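Local atomic coordinates of probable copper-exporting P-type ATPase A (Archaeoglobus fulgidus, PDB entry 3FRY), a protein that probably exports copper ions across the cell membrane at the cost of ATP, using small heavy-metal-associated domains such as this C-terminal one. Residues E35-L39 and N40-V44. Residues are numbered along the deposited sequence; the frame is centred on the assembly and turned at random.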
ATOM      1  N   GLU A  35     -17.631   7.865   5.818  1.00 18.84           N
ATOM      2  CA  GLU A  35     -17.979   6.712   6.644  1.00 23.19           C
ATOM      3  C   GLU A  35     -16.694   5.955   6.950  1.00 23.39           C
ATOM      4  O   GLU A  35     -16.492   5.461   8.055  1.00 24.60           O
ATOM      5  CB  GLU A  35     -18.922   5.771   5.890  1.00 23.90           C
ATOM      6  CG  GLU A  35     -19.991   6.448   5.044  1.00 31.02           C
ATOM      7  CD  GLU A  35     -21.288   6.695   5.787  1.00 34.90           C
ATOM      8  OE1 GLU A  35     -21.277   7.455   6.781  1.00 37.54           O
ATOM      9  OE2 GLU A  35     -22.325   6.125   5.368  1.00 33.82           O
ATOM     10  N   LYS A  36     -15.823   5.868   5.954  1.00 23.06           N
ATOM     11  CA  LYS A  36     -14.570   5.152   6.121  1.00 25.76           C
ATOM     12  C   LYS A  36     -13.545   5.532   5.065  1.00 24.90           C
ATOM     13  O   LYS A  36     -13.883   5.769   3.901  1.00 23.74           O
ATOM     14  CB  LYS A  36     -14.835   3.642   6.056  1.00 28.19           C
ATOM     15  CG  LYS A  36     -13.591   2.773   6.056  1.00 32.40           C
ATOM     16  CD  LYS A  36     -13.968   1.306   5.947  1.00 36.02           C
ATOM     17  CE  LYS A  36     -12.739   0.423   5.793  1.00 38.68           C
ATOM     18  NZ  LYS A  36     -13.099  -1.022   5.758  1.00 40.56           N
ATOM     19  N   VAL A  37     -12.289   5.604   5.487  1.00 24.98           N
ATOM     20  CA  VAL A  37     -11.197   5.909   4.580  1.00 24.12           C
ATOM     21  C   VAL A  37      -9.963   5.146   5.037  1.00 24.36           C
ATOM     22  O   VAL A  37      -9.640   5.129   6.225  1.00 22.50           O
ATOM     23  CB  VAL A  37     -10.872   7.423   4.544  1.00 26.43           C
ATOM     24  CG1 VAL A  37     -10.490   7.912   5.936  1.00 28.45           C
ATOM     25  CG2 VAL A  37      -9.733   7.687   3.557  1.00 25.52           C
ATOM     26  N   ASP A  38      -9.309   4.478   4.089  1.00 23.75           N
ATOM     27  CA  ASP A  38      -8.076   3.743   4.349  1.00 24.08           C
ATOM     28  C   ASP A  38      -7.159   3.974   3.153  1.00 22.61           C
ATOM     29  O   ASP A  38      -7.437   4.843   2.321  1.00 22.72           O
ATOM     30  CB  ASP A  38      -8.321   2.237   4.571  1.00 25.23           C
ATOM     31  CG  ASP A  38      -9.113   1.581   3.449  1.00 27.87           C
ATOM     32  OD1 ASP A  38      -8.906   1.920   2.263  1.00 26.52           O
ATOM     33  OD2 ASP A  38      -9.942   0.701   3.765  1.00 33.04           O
ATOM     34  N   LEU A  39      -6.080   3.207   3.050  1.00 19.95           N
ATOM     35  CA  LEU A  39      -5.130   3.399   1.953  1.00 19.63           C
ATOM     36  C   LEU A  39      -5.688   3.237   0.536  1.00 19.93           C
ATOM     37  O   LEU A  39      -5.248   3.920  -0.395  1.00 17.46           O
ATOM     38  CB  LEU A  39      -3.941   2.447   2.108  1.00 20.11           C
ATOM     39  CG  LEU A  39      -3.104   2.534   3.389  1.00 21.19           C
ATOM     40  CD1 LEU A  39      -1.942   1.551   3.290  1.00 22.32           C
ATOM     41  CD2 LEU A  39      -2.587   3.954   3.584  1.00 21.16           C
ATOM     42  N   ASN A  40      -6.657   2.343   0.376  1.00 19.92           N
ATOM     43  CA  ASN A  40      -7.206   2.059  -0.942  1.00 23.22           C
ATOM     44  C   ASN A  40      -8.571   2.617  -1.288  1.00 21.25           C
ATOM     45  O   ASN A  40      -8.941   2.638  -2.459  1.00 21.74           O
ATOM     46  CB  ASN A  40      -7.248   0.547  -1.153  1.00 25.85           C
ATOM     47  CG  ASN A  40      -5.919  -0.101  -0.888  1.00 27.41           C
ATOM     48  OD1 ASN A  40      -4.902   0.307  -1.450  1.00 31.89           O
ATOM     49  ND2 ASN A  40      -5.910  -1.113  -0.027  1.00 28.49           N
ATOM     50  N   GLU A  41      -9.326   3.064  -0.294  1.00 20.72           N
ATOM     51  CA  GLU A  41     -10.656   3.563  -0.595  1.00 21.56           C
ATOM     52  C   GLU A  41     -11.229   4.538   0.407  1.00 21.04           C
ATOM     53  O   GLU A  41     -10.812   4.602   1.563  1.00 20.95           O
ATOM     54  CB  GLU A  41     -11.640   2.391  -0.724  1.00 24.44           C
ATOM     55  CG  GLU A  41     -11.667   1.484   0.504  1.00 31.60           C
ATOM     56  CD  GLU A  41     -12.897   0.582   0.576  1.00 33.27           C
ATOM     57  OE1 GLU A  41     -13.349   0.080  -0.476  1.00 35.82           O
ATOM     58  OE2 GLU A  41     -13.402   0.362   1.697  1.00 33.68           O
ATOM     59  N   ALA A  42     -12.208   5.290  -0.069  1.00 16.81           N
ATOM     60  CA  ALA A  42     -12.928   6.236   0.752  1.00 17.84           C
ATOM     61  C   ALA A  42     -14.394   5.889   0.516  1.00 18.45           C
ATOM     62  O   ALA A  42     -14.849   5.817  -0.628  1.00 15.98           O
ATOM     63  CB  ALA A  42     -12.642   7.657   0.312  1.00 15.90           C
ATOM     64  N   VAL A  43     -15.116   5.623   1.597  1.00 16.48           N
ATOM     65  CA  VAL A  43     -16.527   5.302   1.497  1.00 17.76           C
ATOM     66  C   VAL A  43     -17.230   6.483   2.135  1.00 17.24           C
ATOM     67  O   VAL A  43     -16.938   6.840   3.277  1.00 19.45           O
ATOM     68  CB  VAL A  43     -16.858   3.994   2.255  1.00 18.64           C
ATOM     69  CG1 VAL A  43     -18.346   3.669   2.135  1.00 18.42           C
ATOM     70  CG2 VAL A  43     -16.023   2.849   1.677  1.00 20.21           C
ATOM     71  N   VAL A  44     -18.126   7.112   1.387  1.00 16.80           N
ATOM     72  CA  VAL A  44     -18.842   8.270   1.902  1.00 17.38           C
ATOM     73  C   VAL A  44     -20.321   8.232   1.606  1.00 18.12           C
ATOM     74  O   VAL A  44     -20.791   7.443   0.782  1.00 20.35           O
ATOM     75  CB  VAL A  44     -18.319   9.602   1.288  1.00 18.11           C
ATOM     76  CG1 VAL A  44     -16.800   9.689   1.400  1.00 16.80           C
ATOM     77  CG2 VAL A  44     -18.765   9.713  -0.172  1.00 17.69           C
TER
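Lys36 pairs with Val43 and Val37 with Ala42 where residues 35-39 turn back into 40-44, the two runs being antiparallel, and Val43 N donates to Lys36 O at 2.6 Å. Beside Lys36, on the side away from the turn, Glu35 also faces Val43, and Val43 O accepts from both Glu35 N and Lys36 N: a classic beta bulge. At the other end, Asp38 N donates to Glu41 O, and the Asp38 side chain forms an Asx turn. A chi1 of 53° tucks its CG between its own N and C and points OD1 at the next amides; Glu41 N meets Asp38 OD1 at 2.8 Å nearly along its C-O axis, while Asn40 N, two residues on, reaches OD1 at 3.0 Å from the anti side, tilted out of the carboxylate plane. With an alanine here, Asn40 N and Glu41 N would probably lose their shared acceptor, and the turn would be less firmly set. The Glu41 carboxylate lies almost parallel to that of Asp38, Glu41 OE2 4.0 Å from Asp38 OD2; extended Lys36, its NZ 4.3 Å from Glu41 OE2, may ease this like-charge approach without forming a salt bridge. From the other face, Val37 and Ala42 pack on helix 20-29. Strand 41-47 also pairs with a strand of the second subunit, so this beta hairpin of the heavy-metal-associated domain becomes part of a sheet continued across the domain-swapped dimer.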